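Local coordinates for protein SeqA (Vibrio cholerae, PDB 3SK7) that negatively regulates the initiation of DNA replication, probably by binding pairs of hemimethylated GATC sequences at the origin and so blocking early re-initiation, at residues Arg9-Ser14 / Met28-Thr33; Val54-Asn59 / Gln92-Gln97; Asn22-Phe27 / Val82-Asn87. All blocks are in the same frame, centred on the assembly; numbering follows the deposited sequence.

Interaction 1: Arg9-Ser14 / Met28-Thr33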
ATOM      1  N   ARG A   9       2.355  -8.267  10.735  1.00  9.65           N
ATOM      2  CA  ARG A   9       3.312  -8.158  11.821  1.00 10.84           C
ATOM      3  C   ARG A   9       4.652  -8.771  11.415  1.00 11.76           C
ATOM      4  O   ARG A   9       5.705  -8.190  11.656  1.00  9.35           O
ATOM      5  CB  ARG A   9       2.777  -8.860  13.071  1.00 18.47           C
ATOM      6  CG  ARG A   9       3.370  -8.375  14.335  1.00 28.41           C
ATOM      7  CD  ARG A   9       3.039  -9.353  15.463  1.00 31.11           C
ATOM      8  NE  ARG A   9       4.101  -9.364  16.466  1.00 33.53           N
ATOM      9  CZ  ARG A   9       5.141 -10.197  16.464  1.00 33.08           C
ATOM     10  NH1 ARG A   9       6.042 -10.104  17.416  1.00 34.70           N
ATOM     11  NH2 ARG A   9       5.284 -11.130  15.529  1.00 35.67           N
ATOM     12  N   SER A  10       4.610  -9.934  10.774  1.00  8.50           N
ATOM     13  CA  SER A  10       5.838 -10.561  10.309  0.67  9.23           C
ATOM     14  C   SER A  10       6.608  -9.666   9.338  1.00 10.75           C
ATOM     15  O   SER A  10       7.849  -9.605   9.403  1.00 10.90           O
ATOM     16  CB  SER A  10       5.551 -11.910   9.657  0.67  8.91           C
ATOM     17  OG  SER A  10       5.115 -12.872  10.615  0.67 11.44           O
ATOM     18  N   LEU A  11       5.900  -8.978   8.438  1.00  8.50           N
ATOM     19  CA  LEU A  11       6.563  -8.011   7.566  1.00  6.34           C
ATOM     20  C   LEU A  11       7.352  -6.966   8.369  1.00  6.77           C
ATOM     21  O   LEU A  11       8.523  -6.638   8.041  1.00  7.37           O
ATOM     22  CB  LEU A  11       5.539  -7.315   6.670  1.00  7.29           C
ATOM     23  CG  LEU A  11       6.083  -6.188   5.794  1.00  6.69           C
ATOM     24  CD1 LEU A  11       7.025  -6.744   4.761  1.00  9.69           C
ATOM     25  CD2 LEU A  11       4.987  -5.452   5.107  1.00 10.73           C
ATOM     26  N   LEU A  12       6.704  -6.418   9.385  1.00  8.39           N
ATOM     27  CA  LEU A  12       7.275  -5.279  10.077  1.00  8.34           C
ATOM     28  C   LEU A  12       8.576  -5.632  10.793  1.00 11.24           C
ATOM     29  O   LEU A  12       9.421  -4.763  11.002  1.00 13.24           O
ATOM     30  CB  LEU A  12       6.283  -4.719  11.080  1.00  8.89           C
ATOM     31  CG  LEU A  12       5.036  -4.066  10.518  1.00  9.10           C
ATOM     32  CD1 LEU A  12       4.196  -3.493  11.634  1.00 11.48           C
ATOM     33  CD2 LEU A  12       5.430  -2.992   9.569  1.00 12.72           C
ATOM     34  N   ILE A  13       8.733  -6.898  11.161  1.00  9.13           N
ATOM     35  CA  ILE A  13       9.940  -7.321  11.876  1.00  9.36           C
ATOM     36  C   ILE A  13      10.920  -8.081  10.971  1.00 12.00           C
ATOM     37  O   ILE A  13      11.957  -8.577  11.430  1.00 11.99           O
ATOM     38  CB  ILE A  13       9.613  -8.186  13.102  1.00 11.41           C
ATOM     39  CG1 ILE A  13       9.001  -9.522  12.696  1.00 13.59           C
ATOM     40  CG2 ILE A  13       8.713  -7.424  14.014  1.00 12.70           C
ATOM     41  CD1 ILE A  13       8.721 -10.469  13.861  1.00 18.31           C
ATOM     42  N   SER A  14      10.596  -8.140   9.685  1.00  9.47           N
ATOM     43  CA  SER A  14      11.420  -8.852   8.700  1.00 10.89           C
ATOM     44  C   SER A  14      12.679  -8.088   8.323  1.00 15.11           C
ATOM     45  O   SER A  14      12.742  -6.863   8.388  1.00 10.87           O
ATOM     46  CB  SER A  14      10.620  -9.160   7.424  1.00 10.02           C
ATOM     47  OG  SER A  14      10.395  -8.007   6.627  1.00 11.43           O
ATOM     48  N   MET A  28       5.648   0.886  -0.696  1.00  7.00           N
ATOM     49  CA  MET A  28       5.485  -0.097  -1.750  1.00  6.53           C
ATOM     50  C   MET A  28       5.473  -1.556  -1.267  1.00  5.55           C
ATOM     51  O   MET A  28       4.648  -2.362  -1.730  1.00  7.24           O
ATOM     52  CB  MET A  28       6.546   0.091  -2.833  1.00  6.55           C
ATOM     53  CG  MET A  28       6.368   1.341  -3.685  1.00 11.42           C
ATOM     54  SD  MET A  28       4.772   1.367  -4.493  1.00 18.71           S
ATOM     55  CE  MET A  28       5.043   2.393  -5.893  1.00 22.33           C
ATOM     56  N   LEU A  29       6.388  -1.887  -0.342  1.00  5.77           N
ATOM     57  CA  LEU A  29       6.439  -3.247   0.155  1.00  5.92           C
ATOM     58  C   LEU A  29       5.197  -3.578   0.989  1.00  7.56           C
ATOM     59  O   LEU A  29       4.684  -4.684   0.937  1.00  7.24           O
ATOM     60  CB  LEU A  29       7.721  -3.484   0.949  1.00  6.93           C
ATOM     61  CG  LEU A  29       7.947  -4.889   1.493  1.00  8.38           C
ATOM     62  CD1 LEU A  29       7.801  -5.935   0.405  1.00  9.48           C
ATOM     63  CD2 LEU A  29       9.314  -4.983   2.141  1.00 10.00           C
ATOM     64  N   ILE A  30       4.709  -2.613   1.741  1.00  5.81           N
ATOM     65  CA  ILE A  30       3.451  -2.798   2.463  1.00  6.26           C
ATOM     66  C   ILE A  30       2.293  -3.112   1.498  1.00  3.80           C
ATOM     67  O   ILE A  30       1.534  -4.083   1.705  1.00  5.51           O
ATOM     68  CB  ILE A  30       3.118  -1.557   3.292  1.00  5.61           C
ATOM     69  CG1 ILE A  30       3.976  -1.508   4.554  1.00  7.12           C
ATOM     70  CG2 ILE A  30       1.640  -1.527   3.703  1.00  7.17           C
ATOM     71  CD1 ILE A  30       4.058  -0.135   5.205  1.00  7.50           C
ATOM     72  N   LEU A  31       2.170  -2.313   0.435  1.00  5.16           N
ATOM     73  CA  LEU A  31       1.131  -2.570  -0.561  1.00  5.10           C
ATOM     74  C   LEU A  31       1.309  -3.930  -1.251  1.00  5.64           C
ATOM     75  O   LEU A  31       0.343  -4.681  -1.416  1.00  5.80           O
ATOM     76  CB  LEU A  31       1.075  -1.459  -1.585  1.00  6.09           C
ATOM     77  CG  LEU A  31       0.638  -0.090  -1.056  1.00  6.66           C
ATOM     78  CD1 LEU A  31       0.952   0.982  -2.080  1.00  9.58           C
ATOM     79  CD2 LEU A  31      -0.826  -0.073  -0.714  1.00  7.60           C
ATOM     80  N   SER A  32       2.536  -4.253  -1.637  1.00  5.24           N
ATOM     81  CA  SER A  32       2.785  -5.544  -2.272  0.61  5.79           C
ATOM     82  C   SER A  32       2.371  -6.671  -1.349  1.00  5.09           C
ATOM     83  O   SER A  32       1.833  -7.698  -1.797  1.00  6.77           O
ATOM     84  CB  SER A  32       4.267  -5.716  -2.617  0.61  6.38           C
ATOM     85  OG  SER A  32       4.700  -4.822  -3.634  0.61  7.54           O
ATOM     86  N   THR A  33       2.667  -6.500  -0.069  1.00  6.32           N
ATOM     87  CA  THR A  33       2.393  -7.543   0.913  1.00  5.43           C
ATOM     88  C   THR A  33       0.892  -7.715   1.138  1.00  5.94           C
ATOM     89  O   THR A  33       0.394  -8.835   1.248  1.00  5.57           O
ATOM     90  CB  THR A  33       3.096  -7.259   2.231  1.00  5.77           C
ATOM     91  OG1 THR A  33       4.513  -7.233   2.030  1.00  8.62           O
ATOM     92  CG2 THR A  33       2.779  -8.338   3.260  1.00  7.78           C
TER

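Interaction 2: Val54-Asn59 / Gln92-Gln97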
ATOM      1  N   VAL A  54      -8.458   9.587  -7.447  1.00 23.79           N
ATOM      2  CA  VAL A  54      -8.025   8.229  -7.758  1.00 19.74           C
ATOM      3  C   VAL A  54      -6.589   8.067  -7.300  1.00 17.50           C
ATOM      4  O   VAL A  54      -5.726   8.842  -7.688  1.00 20.28           O
ATOM      5  CB  VAL A  54      -8.101   7.942  -9.291  1.00 24.48           C
ATOM      6  CG1 VAL A  54      -7.685   6.510  -9.615  1.00 24.04           C
ATOM      7  CG2 VAL A  54      -9.501   8.170  -9.786  1.00 30.59           C
ATOM      8  N   TYR A  55      -6.343   7.047  -6.489  1.00 13.61           N
ATOM      9  CA  TYR A  55      -5.018   6.752  -6.013  1.00 11.60           C
ATOM     10  C   TYR A  55      -4.406   5.548  -6.710  1.00  9.70           C
ATOM     11  O   TYR A  55      -3.183   5.501  -6.872  1.00  9.92           O
ATOM     12  CB  TYR A  55      -5.057   6.473  -4.503  1.00 17.35           C
ATOM     13  CG  TYR A  55      -5.321   7.666  -3.650  1.00 24.74           C
ATOM     14  CD1 TYR A  55      -4.607   8.837  -3.824  1.00 28.69           C
ATOM     15  CD2 TYR A  55      -6.267   7.621  -2.651  1.00 28.83           C
ATOM     16  CE1 TYR A  55      -4.841   9.954  -3.023  1.00 32.46           C
ATOM     17  CE2 TYR A  55      -6.509   8.732  -1.845  1.00 33.64           C
ATOM     18  CZ  TYR A  55      -5.791   9.892  -2.052  1.00 31.43           C
ATOM     19  OH  TYR A  55      -6.018  11.002  -1.271  1.00 37.33           O
ATOM     20  N   PHE A  56      -5.231   4.581  -7.091  1.00  9.27           N
ATOM     21  CA  PHE A  56      -4.778   3.326  -7.652  1.00  8.30           C
ATOM     22  C   PHE A  56      -5.412   3.089  -9.017  1.00  9.62           C
ATOM     23  O   PHE A  56      -6.552   3.515  -9.276  1.00 10.48           O
ATOM     24  CB  PHE A  56      -5.165   2.166  -6.754  1.00  8.39           C
ATOM     25  CG  PHE A  56      -4.557   2.233  -5.384  1.00  8.49           C
ATOM     26  CD1 PHE A  56      -5.240   2.801  -4.326  1.00  9.86           C
ATOM     27  CD2 PHE A  56      -3.295   1.718  -5.160  1.00  7.96           C
ATOM     28  CE1 PHE A  56      -4.657   2.879  -3.069  1.00  9.53           C
ATOM     29  CE2 PHE A  56      -2.714   1.777  -3.906  1.00  9.64           C
ATOM     30  CZ  PHE A  56      -3.390   2.346  -2.866  1.00 11.39           C
ATOM     31  N   ALA A  57      -4.684   2.346  -9.843  1.00  9.99           N
ATOM     32  CA  ALA A  57      -5.213   1.875 -11.106  1.00  8.78           C
ATOM     33  C   ALA A  57      -4.564   0.554 -11.467  1.00  8.89           C
ATOM     34  O   ALA A  57      -3.616   0.133 -10.806  1.00 10.14           O
ATOM     35  CB  ALA A  57      -4.995   2.898 -12.217  1.00 10.50           C
ATOM     36  N   ASP A  58      -5.039  -0.083 -12.532  1.00 11.27           N
ATOM     37  CA  ASP A  58      -4.394  -1.285 -13.065  1.00 12.41           C
ATOM     38  C   ASP A  58      -3.495  -0.983 -14.252  1.00 12.98           C
ATOM     39  O   ASP A  58      -3.005  -1.890 -14.916  1.00 15.23           O
ATOM     40  CB  ASP A  58      -5.401  -2.400 -13.374  1.00 13.68           C
ATOM     41  CG  ASP A  58      -6.161  -2.165 -14.656  1.00 16.46           C
ATOM     42  OD1 ASP A  58      -6.195  -1.016 -15.136  1.00 19.82           O
ATOM     43  OD2 ASP A  58      -6.746  -3.140 -15.175  1.00 20.28           O
ATOM     44  N   ASN A  59      -3.216   0.294 -14.463  1.00 11.55           N
ATOM     45  CA  ASN A  59      -2.307   0.729 -15.517  1.00 11.33           C
ATOM     46  C   ASN A  59      -1.837   2.171 -15.300  1.00 12.17           C
ATOM     47  O   ASN A  59      -2.497   2.948 -14.630  1.00 12.46           O
ATOM     48  CB  ASN A  59      -2.965   0.595 -16.873  1.00 14.54           C
ATOM     49  CG  ASN A  59      -4.095   1.595 -17.077  1.00 15.81           C
ATOM     50  OD1 ASN A  59      -3.888   2.657 -17.645  1.00 19.88           O
ATOM     51  ND2 ASN A  59      -5.281   1.277 -16.557  1.00 20.47           N
ATOM     52  N   GLN A  92       0.524   7.279   4.499  1.00  7.02           N
ATOM     53  CA  GLN A  92      -0.068   6.629   5.669  1.00  7.24           C
ATOM     54  C   GLN A  92      -1.583   6.556   5.524  1.00  8.07           C
ATOM     55  O   GLN A  92      -2.209   5.518   5.797  1.00  9.70           O
ATOM     56  CB  GLN A  92       0.336   7.390   6.943  1.00  9.96           C
ATOM     57  CG  GLN A  92       1.798   7.231   7.314  1.00 12.06           C
ATOM     58  CD  GLN A  92       2.235   8.162   8.410  1.00 16.09           C
ATOM     59  OE1 GLN A  92       1.726   9.271   8.565  1.00 19.16           O
ATOM     60  NE2 GLN A  92       3.224   7.733   9.147  1.00 23.21           N
ATOM     61  N   GLN A  93      -2.189   7.664   5.105  1.00  9.28           N
ATOM     62  CA  GLN A  93      -3.641   7.689   4.953  1.00  9.24           C
ATOM     63  C   GLN A  93      -4.135   6.720   3.902  1.00  8.40           C
ATOM     64  O   GLN A  93      -5.187   6.110   4.046  1.00  9.79           O
ATOM     65  CB  GLN A  93      -4.104   9.107   4.577  1.00 14.05           C
ATOM     66  CG  GLN A  93      -3.887  10.112   5.688  1.00 22.49           C
ATOM     67  CD  GLN A  93      -4.318  11.528   5.312  1.00 32.68           C
ATOM     68  OE1 GLN A  93      -4.373  11.876   4.136  1.00 37.13           O
ATOM     69  NE2 GLN A  93      -4.641  12.341   6.315  1.00 37.96           N
ATOM     70  N   MET A  94      -3.381   6.593   2.827  1.00  7.65           N
ATOM     71  CA  MET A  94      -3.745   5.670   1.750  1.00  9.79           C
ATOM     72  C   MET A  94      -3.710   4.221   2.236  1.00  6.19           C
ATOM     73  O   MET A  94      -4.619   3.424   1.954  1.00  8.64           O
ATOM     74  CB  MET A  94      -2.797   5.847   0.574  1.00 12.29           C
ATOM     75  CG  MET A  94      -2.886   7.237  -0.051  1.00 14.15           C
ATOM     76  SD  MET A  94      -1.529   7.670  -1.164  1.00 19.44           S
ATOM     77  CE  MET A  94      -1.866   6.434  -2.387  1.00 11.71           C
ATOM     78  N   VAL A  95      -2.643   3.881   2.960  1.00  6.51           N
ATOM     79  CA  VAL A  95      -2.520   2.526   3.483  1.00  6.13           C
ATOM     80  C   VAL A  95      -3.623   2.229   4.520  1.00  6.91           C
ATOM     81  O   VAL A  95      -4.196   1.143   4.542  1.00  7.87           O
ATOM     82  CB  VAL A  95      -1.131   2.291   4.093  1.00  7.03           C
ATOM     83  CG1 VAL A  95      -1.114   1.033   4.938  1.00  7.57           C
ATOM     84  CG2 VAL A  95      -0.076   2.199   3.015  1.00  9.24           C
ATOM     85  N   GLU A  96      -3.916   3.206   5.362  1.00  6.47           N
ATOM     86  CA  GLU A  96      -4.993   3.033   6.309  1.00  7.68           C
ATOM     87  C   GLU A  96      -6.326   2.768   5.611  1.00  8.86           C
ATOM     88  O   GLU A  96      -7.053   1.859   5.992  1.00 10.03           O
ATOM     89  CB  GLU A  96      -5.126   4.279   7.197  1.00 10.85           C
ATOM     90  CG  GLU A  96      -6.320   4.225   8.138  1.00 13.47           C
ATOM     91  CD  GLU A  96      -6.492   5.476   8.952  1.00 21.11           C
ATOM     92  OE1 GLU A  96      -6.056   6.580   8.522  1.00 26.39           O
ATOM     93  OE2 GLU A  96      -7.100   5.348  10.025  1.00 29.36           O
ATOM     94  N   GLN A  97      -6.643   3.569   4.597  1.00  8.13           N
ATOM     95  CA  GLN A  97      -7.894   3.403   3.868  0.61 10.76           C
ATOM     96  C   GLN A  97      -8.006   2.000   3.296  1.00  9.31           C
ATOM     97  O   GLN A  97      -9.072   1.306   3.415  1.00 10.90           O
ATOM     98  CB  GLN A  97      -7.999   4.429   2.735  0.61 15.19           C
ATOM     99  CG  GLN A  97      -8.283   5.841   3.215  0.61 22.94           C
ATOM    100  CD  GLN A  97      -8.024   6.918   2.169  0.61 30.37           C
ATOM    101  OE1 GLN A  97      -7.941   6.650   0.966  0.61 39.39           O
ATOM    102  NE2 GLN A  97      -7.895   8.158   2.635  0.61 29.80           N
TER

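Interaction 3: Asn22-Phe27 / Val82-Asn87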
ATOM      1  N   ASN A  22      13.899   4.328   3.173  1.00 13.03           N
ATOM      2  CA  ASN A  22      13.075   5.340   2.558  1.00 12.71           C
ATOM      3  C   ASN A  22      11.596   4.973   2.573  1.00 10.55           C
ATOM      4  O   ASN A  22      11.206   3.818   2.327  1.00 10.73           O
ATOM      5  CB  ASN A  22      13.540   5.596   1.126  1.00 14.65           C
ATOM      6  CG  ASN A  22      14.988   6.046   1.057  1.00 18.62           C
ATOM      7  OD1 ASN A  22      15.273   7.233   1.138  1.00 25.23           O
ATOM      8  ND2 ASN A  22      15.895   5.107   0.893  1.00 22.01           N
ATOM      9  N   ALA A  23      10.785   5.986   2.825  1.00 11.11           N
ATOM     10  CA  ALA A  23       9.338   5.800   2.955  1.00  8.62           C
ATOM     11  C   ALA A  23       8.695   5.176   1.731  1.00 10.05           C
ATOM     12  O   ALA A  23       7.822   4.323   1.848  1.00  9.40           O
ATOM     13  CB  ALA A  23       8.661   7.112   3.256  1.00 11.51           C
ATOM     14  N   ILE A  24       9.140   5.583   0.556  1.00 10.89           N
ATOM     15  CA  ILE A  24       8.507   5.104  -0.669  1.00  8.49           C
ATOM     16  C   ILE A  24       8.606   3.571  -0.783  1.00 10.74           C
ATOM     17  O   ILE A  24       7.661   2.899  -1.193  1.00  9.54           O
ATOM     18  CB  ILE A  24       9.086   5.762  -1.919  1.00  9.80           C
ATOM     19  CG1 ILE A  24       8.414   5.227  -3.174  1.00 15.53           C
ATOM     20  CG2 ILE A  24      10.593   5.561  -2.011  1.00 13.28           C
ATOM     21  CD1 ILE A  24       6.982   5.510  -3.247  1.00 15.10           C
ATOM     22  N   ASP A  25       9.746   3.018  -0.381  1.00  7.03           N
ATOM     23  CA  ASP A  25       9.971   1.599  -0.532  1.00  7.35           C
ATOM     24  C   ASP A  25       9.226   0.814   0.535  1.00  7.96           C
ATOM     25  O   ASP A  25       8.721  -0.269   0.271  1.00  8.60           O
ATOM     26  CB  ASP A  25      11.453   1.281  -0.490  1.00  9.92           C
ATOM     27  CG  ASP A  25      12.205   1.924  -1.649  1.00 11.96           C
ATOM     28  OD1 ASP A  25      11.765   1.811  -2.833  1.00 16.67           O
ATOM     29  OD2 ASP A  25      13.211   2.560  -1.355  1.00 20.32           O
ATOM     30  N   ARG A  26       9.103   1.395   1.730  1.00  5.88           N
ATOM     31  CA  ARG A  26       8.349   0.763   2.760  1.00  7.26           C
ATOM     32  C   ARG A  26       6.866   0.759   2.357  1.00  7.71           C
ATOM     33  O   ARG A  26       6.177  -0.257   2.489  1.00  7.15           O
ATOM     34  CB  ARG A  26       8.517   1.509   4.061  1.00  8.05           C
ATOM     35  CG  ARG A  26       9.927   1.415   4.603  1.00 10.28           C
ATOM     36  CD  ARG A  26      10.016   1.773   6.073  1.00 18.94           C
ATOM     37  NE  ARG A  26       9.845   3.196   6.293  1.00 23.50           N
ATOM     38  CZ  ARG A  26      10.851   4.066   6.334  1.00 25.93           C
ATOM     39  NH1 ARG A  26      12.085   3.657   6.139  1.00 27.22           N
ATOM     40  NH2 ARG A  26      10.633   5.355   6.550  1.00 29.12           N
ATOM     41  N   PHE A  27       6.396   1.903   1.859  1.00  6.10           N
ATOM     42  CA  PHE A  27       5.034   2.062   1.327  1.00  5.99           C
ATOM     43  C   PHE A  27       4.758   0.986   0.280  1.00  7.85           C
ATOM     44  O   PHE A  27       3.754   0.272   0.334  1.00  6.28           O
ATOM     45  CB  PHE A  27       4.911   3.467   0.756  1.00  8.37           C
ATOM     46  CG  PHE A  27       3.617   3.778   0.049  1.00  7.22           C
ATOM     47  CD1 PHE A  27       2.432   3.871   0.743  1.00  6.49           C
ATOM     48  CD2 PHE A  27       3.611   4.047  -1.297  1.00  8.27           C
ATOM     49  CE1 PHE A  27       1.262   4.242   0.105  1.00  8.96           C
ATOM     50  CE2 PHE A  27       2.442   4.410  -1.929  1.00 11.69           C
ATOM     51  CZ  PHE A  27       1.272   4.495  -1.227  1.00 10.13           C
ATOM     52  N   VAL A  82       0.162   2.953  -8.357  1.00  6.83           N
ATOM     53  CA  VAL A  82      -0.257   3.920  -7.346  1.00  7.22           C
ATOM     54  C   VAL A  82       0.396   5.267  -7.587  1.00  8.90           C
ATOM     55  O   VAL A  82       1.507   5.332  -8.098  1.00  9.95           O
ATOM     56  CB  VAL A  82       0.055   3.387  -5.931  1.00  8.46           C
ATOM     57  CG1 VAL A  82       1.555   3.236  -5.689  1.00  8.61           C
ATOM     58  CG2 VAL A  82      -0.538   4.256  -4.861  1.00  7.68           C
ATOM     59  N   ILE A  83      -0.306   6.344  -7.265  1.00  7.35           N
ATOM     60  CA  ILE A  83       0.275   7.667  -7.357  1.00  9.36           C
ATOM     61  C   ILE A  83       1.275   7.903  -6.209  1.00  9.80           C
ATOM     62  O   ILE A  83       1.065   7.464  -5.071  1.00 11.37           O
ATOM     63  CB  ILE A  83      -0.780   8.775  -7.429  1.00 10.84           C
ATOM     64  CG1 ILE A  83      -1.506   8.945  -6.103  1.00 13.66           C
ATOM     65  CG2 ILE A  83      -1.776   8.487  -8.557  1.00 14.13           C
ATOM     66  CD1 ILE A  83      -2.437  10.135  -6.097  1.00 16.61           C
ATOM     67  N   THR A  84       2.389   8.560  -6.524  1.00 10.21           N
ATOM     68  CA  THR A  84       3.440   8.780  -5.550  1.00 11.83           C
ATOM     69  C   THR A  84       3.835  10.227  -5.399  1.00 12.87           C
ATOM     70  O   THR A  84       4.815  10.505  -4.715  1.00 15.24           O
ATOM     71  CB  THR A  84       4.693   7.948  -5.816  1.00 12.48           C
ATOM     72  OG1 THR A  84       5.382   8.442  -6.971  1.00 16.02           O
ATOM     73  CG2 THR A  84       4.365   6.501  -6.024  1.00 15.42           C
ATOM     74  N   ASN A  85       3.050  11.139  -5.970  1.00 17.38           N
ATOM     75  CA  ASN A  85       3.292  12.576  -5.790  1.00 22.17           C
ATOM     76  C   ASN A  85       2.755  13.029  -4.446  1.00 20.22           C
ATOM     77  O   ASN A  85       1.865  13.880  -4.364  1.00 26.23           O
ATOM     78  CB  ASN A  85       2.605  13.399  -6.892  1.00 27.72           C
ATOM     79  CG  ASN A  85       1.072  13.356  -6.785  1.00 30.43           C
ATOM     80  OD1 ASN A  85       0.502  12.404  -6.257  1.00 28.90           O
ATOM     81  ND2 ASN A  85       0.411  14.393  -7.280  1.00 34.08           N
ATOM     82  N   ASN A  86       3.284  12.459  -3.380  1.00 17.68           N
ATOM     83  CA  ASN A  86       2.703  12.717  -2.073  1.00 17.71           C
ATOM     84  C   ASN A  86       3.733  12.564  -0.965  1.00 14.30           C
ATOM     85  O   ASN A  86       4.803  12.019  -1.191  1.00 15.47           O
ATOM     86  CB  ASN A  86       1.506  11.793  -1.814  1.00 21.95           C
ATOM     87  CG  ASN A  86       1.747  10.363  -2.273  1.00 15.73           C
ATOM     88  OD1 ASN A  86       2.790   9.770  -1.993  1.00 15.97           O
ATOM     89  ND2 ASN A  86       0.785   9.813  -2.997  1.00 20.03           N
ATOM     90  N   ASN A  87       3.390  13.061   0.214  1.00 12.01           N
ATOM     91  CA  ASN A  87       4.257  12.985   1.373  1.00 11.00           C
ATOM     92  C   ASN A  87       3.943  11.745   2.211  1.00 10.67           C
ATOM     93  O   ASN A  87       3.038  10.965   1.880  1.00 10.39           O
ATOM     94  CB  ASN A  87       4.201  14.280   2.213  1.00 12.50           C
ATOM     95  CG  ASN A  87       2.852  14.533   2.851  1.00 13.65           C
ATOM     96  OD1 ASN A  87       1.957  13.701   2.816  1.00 14.53           O
ATOM     97  ND2 ASN A  87       2.711  15.712   3.478  1.00 15.23           N
TER

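Interaction 1: Arg9-Ser14 / Met28-Thr33
Leu-11 carries this contact alone on its side, driving its isopropyl end against Leu-29, Ile-30 and Thr-33 on the facing helix. Its two methyls divide the work. CD1 lies alongside the branch of Leu-29, 3.9 Å from Leu-29 CG, the two leucines sliding past each other in opposite directions; CD2 settles over the backbone, 4.0 Å from Ile-30 CA, and comes within 4.1 Å of Ile-30 CG1. Both methyls also meet Thr-33 tip to tip, the shorter approach being 3.6 Å between Leu-11 CD2 and Thr-33 OG1. A chi1 of 175° turns CG away from the backbone N and toward the facing helix, where the two methyls fan out over the three partners.

Behind this layer, the Thr-33 hydroxyl is turned back into its own helix and donates to Leu-29 O (2.8 Å from Thr-33 OG1). The same carbonyl takes the backbone N of Thr-33 from the opposite face of its plane. At the other segment, Ser-14 OG donates to Leu-11 O at 2.7 Å, fixing the turn that ends helix 3-12, and meets Phe-17 N as N-cap of helix 15-18. The Phe-17 side chain touches Leu-11 and Ile-30 as well.

The joint between helices 3-12 and 23-37 is thus apolar: the one hydroxyl buried in it spends its proton within its own helix, and van der Waals contact does the holding.

Interaction 2: Val54-Asn59 / Gln92-Gln97
In the segment that sets Tyr-55 and Phe-56 against Met-94, the far end is pinned through Asn-59 ND2, an amide nitrogen hydrogen-bonded to both Asp-58 OD1 and Thr-62 OG1. The bond from Asn-59 ND2 to Asp-58 OD1 is 2.8 Å long and fairly straight (161° at the hydrogen); the carboxylate oxygen lies in the amide plane and is met almost in line with its C-O bond. Asn-59 is the N-cap of helix 60-66, and two bonds on one nitrogen help fix the rotation of the capping amide.

The contact itself is a Met-aromatic one. Met-94 CG stands over the middle of the Tyr-55 ring, 4.2 Å from its centroid and only 4° off the normal, while Met-94 SD lies above the same face at 4.5 Å from the centroid. A bend at chi3 (64°) then swings the terminal methyl to the root of the tyrosine, placing Met-94 CE 3.8 Å from Tyr-55 CB. Phe-56 receives the same methyl more loosely, its CZ 4.4 Å from Met-94 CE. On the exposed side, Gln-97 in one of its two conformers crosses the tyrosine at about a right angle and puts Gln-97 OE1 3.8 Å from Tyr-55 CE2, a plain van der Waals approach.

Met-94 is thus the main link from helix 88-101 to Tyr-55, just before strand 56-57, and to Phe-56 within it. Helix 23-37 backs the group: its Phe-27 touches Met-94 and its Leu-31 touches Phe-56. On the sheet side, backbone bonds join Tyr-55 to Ile-83 and Ala-57 to Trp-81, lacing this edge strand to strand 81-82 and the residues just after it.

Interaction 3: Asn22-Phe27 / Val82-Asn87
Phe-27 gives the most surface to this contact; from the other segment Val-82 meets Phe-27, while Thr-84 meets Ile-24. With chi1 at 175° the phenylalanine ring points away from its own backbone N, out from helix 23-37 and onto the two methyls of Val-82. Phe-27 CE2 lies 4.0 Å from Val-82 CG1, and Phe-27 CZ is 4.1 Å from Val-82 CG2, so the methyls sit by neighbouring ring atoms and approach obliquely. Lys-91 also touches Phe-27, and Met-94 packs on Val-82.

Thr-84 takes the second place. Its methyl and hydroxyl part company: Thr-84 CG2 meets Ile-24 CD1 at 3.9 Å, the two side chains lying slantwise to each other, whereas Thr-84 OG1 is hydrogen-bonded to Lys-71 O. The branched side chain thereby joins an apolar patch on one side to the neighbouring loop on the other.

The turn beyond is kept in shape by Asn-86. Its ND2 donates to Ile-83 O at 3.1 Å, from well above the carbonyl plane (56° out of it), while OD1 is engaged by Lys-91 NZ. Asn-85 centres an inverse gamma turn, and Asn-87 is the N-cap of helix 88-101, its OD1 taking Arg-90 N.

A helix start here packs against a strand end and the tight, asparagine-rich loop leading into the next helix. In SeqA relatives this loop probably takes part in recognising hemimethylated GATC; no DNA is bound here, and the segment is consistent with that role.

Overall arrangement
From the N terminus, interaction 1 closes first, folding helix 3-12 back on helix 23-37 across a short, mostly helical connection. Before it closes, Asn-22 to Phe-27 opens interaction 3, whose long loop ends only at Val-82 to Asn-87; the two therefore cross, and both use helix 23-37. Interaction 2 opens inside that loop at Val-54 to Asn-59 and closes beyond it at Gln-92 to Gln-97, so it crosses interaction 3 but follows interaction 1 in series. Met-28 touches Val-82, linking interactions 1 and 3, and Ile-30 meets Val-95, linking 1 and 2. Together they tie the N-terminal helices, the small antiparallel sheet and helix 88-101 into one domain.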